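Local structure of mannonate dehydratase (Streptococcus suis, 3BDK) at residues 182-186 with 228-232; 236-241 with 272-276. The protein probably catalyses the dehydration of D-mannonate to 2-dehydro-3-deoxy-D-gluconate, with iron(II) or manganese(II) as cofactor, on a xylose isomerase-like TIM barrel. All blocks are in the same frame, centred on the assembly; numbering follows the deposited sequence.

Contact 1 of 2, residues 182-186 with 228-232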
loop_
_atom_site.group_PDB
_atom_site.type_symbol
_atom_site.label_atom_id
_atom_site.label_comp_id
_atom_site.label_asym_id
_atom_site.label_seq_id
_atom_site.Cartn_x
_atom_site.Cartn_y
_atom_site.Cartn_z
ATOM N N ILE A 182 13.982 6.334 38.351
ATOM C CA ILE A 182 12.773 7.132 38.255
ATOM C C ILE A 182 12.780 8.180 39.366
ATOM O O ILE A 182 12.547 9.360 39.105
ATOM C CB ILE A 182 11.505 6.239 38.258
ATOM C CG1 ILE A 182 11.380 5.500 36.914
ATOM C CG2 ILE A 182 10.266 7.066 38.481
ATOM C CD1 ILE A 182 10.781 4.111 37.013
ATOM N N GLU A 183 13.102 7.766 40.591
ATOM C CA GLU A 183 13.277 8.728 41.692
ATOM C C GLU A 183 14.251 9.856 41.326
ATOM O O GLU A 183 13.923 11.043 41.520
ATOM C CB GLU A 183 13.664 8.041 43.009
ATOM C CG GLU A 183 12.684 6.928 43.425
ATOM C CD GLU A 183 12.686 6.608 44.927
ATOM O OE1 GLU A 183 11.926 5.682 45.334
ATOM O OE2 GLU A 183 13.428 7.278 45.696
ATOM N N ASN A 184 15.409 9.497 40.764
ATOM C CA ASN A 184 16.405 10.496 40.363
ATOM C C ASN A 184 15.873 11.539 39.367
ATOM O O ASN A 184 15.949 12.725 39.640
ATOM C CB ASN A 184 17.720 9.855 39.883
ATOM C CG ASN A 184 18.862 10.881 39.732
ATOM O OD1 ASN A 184 19.213 11.591 40.677
ATOM N ND2 ASN A 184 19.429 10.960 38.536
ATOM N N TYR A 185 15.323 11.082 38.241
ATOM C CA TYR A 185 14.685 11.943 37.216
ATOM C C TYR A 185 13.563 12.817 37.771
ATOM O O TYR A 185 13.514 14.025 37.499
ATOM C CB TYR A 185 14.116 11.090 36.082
ATOM C CG TYR A 185 15.088 10.737 34.982
ATOM C CD1 TYR A 185 15.368 9.407 34.670
ATOM C CD2 TYR A 185 15.722 11.727 34.236
ATOM C CE1 TYR A 185 16.259 9.081 33.658
ATOM C CE2 TYR A 185 16.616 11.405 33.232
ATOM C CZ TYR A 185 16.875 10.085 32.945
ATOM O OH TYR A 185 17.758 9.772 31.933
ATOM N N ARG A 186 12.665 12.209 38.542
ATOM C CA ARG A 186 11.526 12.926 39.139
ATOM C C ARG A 186 11.969 14.051 40.042
ATOM O O ARG A 186 11.608 15.203 39.837
ATOM C CB ARG A 186 10.646 11.978 39.953
ATOM C CG ARG A 186 9.817 11.035 39.119
ATOM C CD ARG A 186 8.897 10.253 39.999
ATOM N NE ARG A 186 7.996 9.421 39.222
ATOM C CZ ARG A 186 7.300 8.405 39.714
ATOM N NH1 ARG A 186 7.403 8.078 40.992
ATOM N NH2 ARG A 186 6.498 7.710 38.919
ATOM N N PHE A 228 4.187 10.014 34.113
ATOM C CA PHE A 228 4.695 9.492 35.369
ATOM C C PHE A 228 5.680 10.475 36.018
ATOM O O PHE A 228 6.697 10.061 36.615
ATOM C CB PHE A 228 5.426 8.171 35.106
ATOM C CG PHE A 228 4.574 7.110 34.488
ATOM C CD1 PHE A 228 3.303 6.833 34.994
ATOM C CD2 PHE A 228 5.071 6.338 33.450
ATOM C CE1 PHE A 228 2.533 5.833 34.460
ATOM C CE2 PHE A 228 4.322 5.327 32.905
ATOM C CZ PHE A 228 3.049 5.068 33.393
ATOM N N GLY A 229 5.406 11.767 35.860
ATOM C CA GLY A 229 6.279 12.810 36.402
ATOM C C GLY A 229 7.707 12.833 35.888
ATOM O O GLY A 229 8.535 13.577 36.414
ATOM N N LEU A 230 8.004 12.035 34.865
ATOM C CA LEU A 230 9.308 12.077 34.207
ATOM C C LEU A 230 9.371 13.203 33.193
ATOM O O LEU A 230 8.371 13.502 32.561
ATOM C CB LEU A 230 9.564 10.800 33.446
ATOM C CG LEU A 230 9.718 9.475 34.140
ATOM C CD1 LEU A 230 9.679 8.382 33.046
ATOM C CD2 LEU A 230 11.017 9.482 34.915
ATOM N N PRO A 231 10.552 13.819 33.006
ATOM C CA PRO A 231 10.643 14.933 32.071
ATOM C C PRO A 231 10.821 14.490 30.596
ATOM O O PRO A 231 11.368 13.407 30.342
ATOM C CB PRO A 231 11.874 15.683 32.581
ATOM C CG PRO A 231 12.752 14.617 33.046
ATOM C CD PRO A 231 11.855 13.556 33.644
ATOM N N ARG A 232 10.331 15.306 29.654
ATOM C CA ARG A 232 10.526 15.080 28.225
ATOM C C ARG A 232 10.792 16.412 27.588
ATOM O O ARG A 232 10.156 17.396 27.951
ATOM C CB ARG A 232 9.288 14.480 27.576
ATOM C CG ARG A 232 9.239 12.962 27.537
ATOM C CD ARG A 232 8.752 12.341 28.855
ATOM N NE ARG A 232 8.672 10.887 28.731
ATOM C CZ ARG A 232 9.608 10.021 29.133
ATOM N NH1 ARG A 232 9.423 8.711 28.951
ATOM N NH2 ARG A 232 10.723 10.434 29.728
#
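Arg186 reaches across from a helix to grip the backbone carbonyl of Phe228, joining helix 176-187 to the loop that follows strand 215-218 in this TIM barrel. That strand and the next barrel helix, 237-245, are linked by a long loop, and residues 228-232 form its irregular later part. The arginine side chain leaves the helix with CG beside its backbone N (chi1 -73°) and then runs extended from CG to NE, which carries the guanidinium alongside the loop. It binds side-on, two nitrogens to a single oxygen: Arg186 NE lies 3.0 Å from Phe228 O, and Arg186 NH2 makes a longer, more bent bond of 3.3 Å to the same atom. Both donors approach from one face of the carbonyl plane, NH2 standing well above it. The oxygen itself stays close to the plane of the guanidinium, so the shared grip limits rotation of that flat group. Ile182 CG2, one helical turn earlier, lies over one face of the guanidinium, displaced toward its rim. At its edge, Phe228 CB packs 4.0 Å from Arg186 NH2, while the phenyl ring turns away toward Val157 and Pro159.

Deeper in, the contact becomes apolar. Leu230 also sets CG beside its backbone N, and its CD2 branch meets Tyr185 CB at 3.7 Å. Pro231 CD approaches the same methylene at 4.1 Å, so the root of the tyrosine is held by two neighbouring loop residues. Its phenol end serves another part of the fold, where Tyr185 OH hydrogen-bonds Glu90. The methyl that lies over the guanidinium, Ile182 CG2, also comes within 4.4 Å of Leu230 CD2.

Contact 2 of 2, residues 236-241 with 272-276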
loop_
_atom_site.group_PDB
_atom_site.type_symbol
_atom_site.label_atom_id
_atom_site.label_comp_id
_atom_site.label_asym_id
_atom_site.label_seq_id
_atom_site.Cartn_x
_atom_site.Cartn_y
_atom_site.Cartn_z
ATOM N N GLY A 236 8.054 19.199 20.630
ATOM C CA GLY A 236 7.380 20.143 19.721
ATOM C C GLY A 236 8.251 21.171 18.991
ATOM O O GLY A 236 9.487 21.122 19.038
ATOM N N GLN A 237 7.596 22.122 18.318
ATOM C CA GLN A 237 8.273 23.125 17.478
ATOM C C GLN A 237 9.402 23.865 18.179
ATOM O O GLN A 237 10.480 24.007 17.612
ATOM C CB GLN A 237 7.270 24.137 16.905
ATOM C CG GLN A 237 7.890 25.263 16.042
ATOM C CD GLN A 237 8.777 24.760 14.888
ATOM O OE1 GLN A 237 8.545 23.691 14.318
ATOM N NE2 GLN A 237 9.795 25.542 14.546
ATOM N N GLU A 238 9.140 24.339 19.405
ATOM C CA GLU A 238 10.158 24.975 20.260
ATOM C C GLU A 238 11.385 24.127 20.454
ATOM O O GLU A 238 12.507 24.593 20.248
ATOM C CB GLU A 238 9.595 25.250 21.651
ATOM C CG GLU A 238 9.434 26.695 21.965
ATOM C CD GLU A 238 8.393 27.336 21.099
ATOM O OE1 GLU A 238 8.719 27.728 19.943
ATOM O OE2 GLU A 238 7.245 27.440 21.592
ATOM N N ALA A 239 11.155 22.897 20.906
ATOM C CA ALA A 239 12.217 21.960 21.174
ATOM C C ALA A 239 13.080 21.844 19.922
ATOM O O ALA A 239 14.301 21.972 19.988
ATOM C CB ALA A 239 11.636 20.594 21.591
ATOM N N VAL A 240 12.427 21.629 18.786
ATOM C CA VAL A 240 13.107 21.560 17.498
ATOM C C VAL A 240 14.088 22.728 17.280
ATOM O O VAL A 240 15.296 22.502 17.104
ATOM C CB VAL A 240 12.094 21.429 16.307
ATOM C CG1 VAL A 240 12.779 21.659 14.962
ATOM C CG2 VAL A 240 11.463 20.069 16.335
ATOM N N GLU A 241 13.575 23.959 17.303
ATOM C CA GLU A 241 14.436 25.122 17.095
ATOM C C GLU A 241 15.619 25.048 18.058
ATOM O O GLU A 241 16.780 25.094 17.634
ATOM C CB GLU A 241 13.658 26.434 17.247
ATOM C CG GLU A 241 12.643 26.677 16.162
ATOM C CD GLU A 241 12.035 28.053 16.224
ATOM O OE1 GLU A 241 12.814 29.025 16.394
ATOM O OE2 GLU A 241 10.780 28.167 16.083
ATOM N N MET A 272 5.624 21.878 11.344
ATOM C CA MET A 272 6.871 21.417 11.922
ATOM C C MET A 272 7.776 20.778 10.867
ATOM O O MET A 272 9.007 20.978 10.839
ATOM C CB MET A 272 6.593 20.421 13.037
ATOM C CG MET A 272 6.523 21.051 14.408
ATOM S SD MET A 272 6.639 19.760 15.646
ATOM C CE MET A 272 4.950 19.214 15.633
ATOM N N THR A 273 7.131 20.009 9.997
ATOM C CA THR A 273 7.785 19.389 8.866
ATOM C C THR A 273 8.387 20.476 7.976
ATOM O O THR A 273 9.595 20.474 7.763
ATOM C CB THR A 273 6.808 18.447 8.161
ATOM O OG1 THR A 273 6.555 17.346 9.039
ATOM C CG2 THR A 273 7.366 17.920 6.844
ATOM N N GLU A 274 7.573 21.426 7.513
ATOM C CA GLU A 274 8.098 22.502 6.670
ATOM C C GLU A 274 9.228 23.306 7.341
ATOM O O GLU A 274 10.347 23.387 6.797
ATOM C CB GLU A 274 6.989 23.419 6.170
ATOM C CG GLU A 274 7.466 24.481 5.206
ATOM C CD GLU A 274 6.366 24.999 4.287
ATOM O OE1 GLU A 274 5.188 25.148 4.715
ATOM O OE2 GLU A 274 6.701 25.258 3.103
ATOM N N TYR A 275 8.966 23.876 8.520
ATOM C CA TYR A 275 10.017 24.592 9.236
ATOM C C TYR A 275 11.378 23.888 9.116
ATOM O O TYR A 275 12.368 24.517 8.740
ATOM C CB TYR A 275 9.685 24.834 10.730
ATOM C CG TYR A 275 10.893 25.360 11.461
ATOM C CD1 TYR A 275 11.240 26.718 11.402
ATOM C CD2 TYR A 275 11.736 24.491 12.142
ATOM C CE1 TYR A 275 12.388 27.198 12.024
ATOM C CE2 TYR A 275 12.893 24.956 12.781
ATOM C CZ TYR A 275 13.215 26.310 12.715
ATOM O OH TYR A 275 14.369 26.748 13.354
ATOM N N ALA A 276 11.410 22.593 9.438
ATOM C CA ALA A 276 12.649 21.840 9.563
ATOM C C ALA A 276 13.290 21.563 8.224
ATOM O O ALA A 276 14.512 21.410 8.131
ATOM C CB ALA A 276 12.390 20.548 10.281
#
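Gln237 lays its amide nitrogen over one face of the Tyr275 ring, with NE2 3.3 Å from Tyr275 CD2 and displaced toward the rim. The amide stands nearly upright on the ring, the two planes 80° apart. A bend at chi2 (54°) turns the amide onto the tyrosine, and the carbonyl half then meets Met272, OE1 lying 3.3 Å from Met272 CG. Gln237 lies on helix 237-245, Met272 and Tyr275 on helix 269-278, neighbours on the outside of the barrel whose segments run almost parallel at 14° with axes 10.8 Å apart. Side chains therefore bridge most of the gap.

One turn further along the helix, Val240 CG1 packs near the plane of the ring at its edge, 4.0 Å from Tyr275 CE2. Glu241 crosses the phenol end at about a right angle, its CG 3.3 Å from Tyr275 OH; that hydroxyl hydrogen-bonds Arg279. Met272 SD sits 3.7 Å from Gln237 N, beside the first turn of the helix, where Gly236 holds the N-cap position. Tyr261 packs against both Val240 and Met272.

No hydrogen bond spans the two segments. Instead, one N-H of Gln237 NE2 is spent within its own helix on Glu241 OE2, 3.2 Å away, and the other points roughly at the ring. The carboxylate thus anchors the amide for an amino-aromatic contact, and would probably strengthen the polarity of the N-H turned to the pi cloud.

In the fold
The two contacts follow one another along the chain: residues 228-232 of contact 1 lead almost directly into residues 236-241 of contact 2, yet the contact centres lie 24 Å apart and do not otherwise touch. Contact 1 does not reach the pocket, the Tyr185 side chain being about 13 Å from the bound D-mannose, but its loop is tied to it: beyond strand 215-218 it begins with His219, a manganese ligand, and Asp222 of the sugar pocket. Contact 2 lies between two helices of the outer layer. Its second helix, 269-278, precedes strand 282-286, which ends in the manganese ligand His286; Asp330 completes the trio of protein ligands.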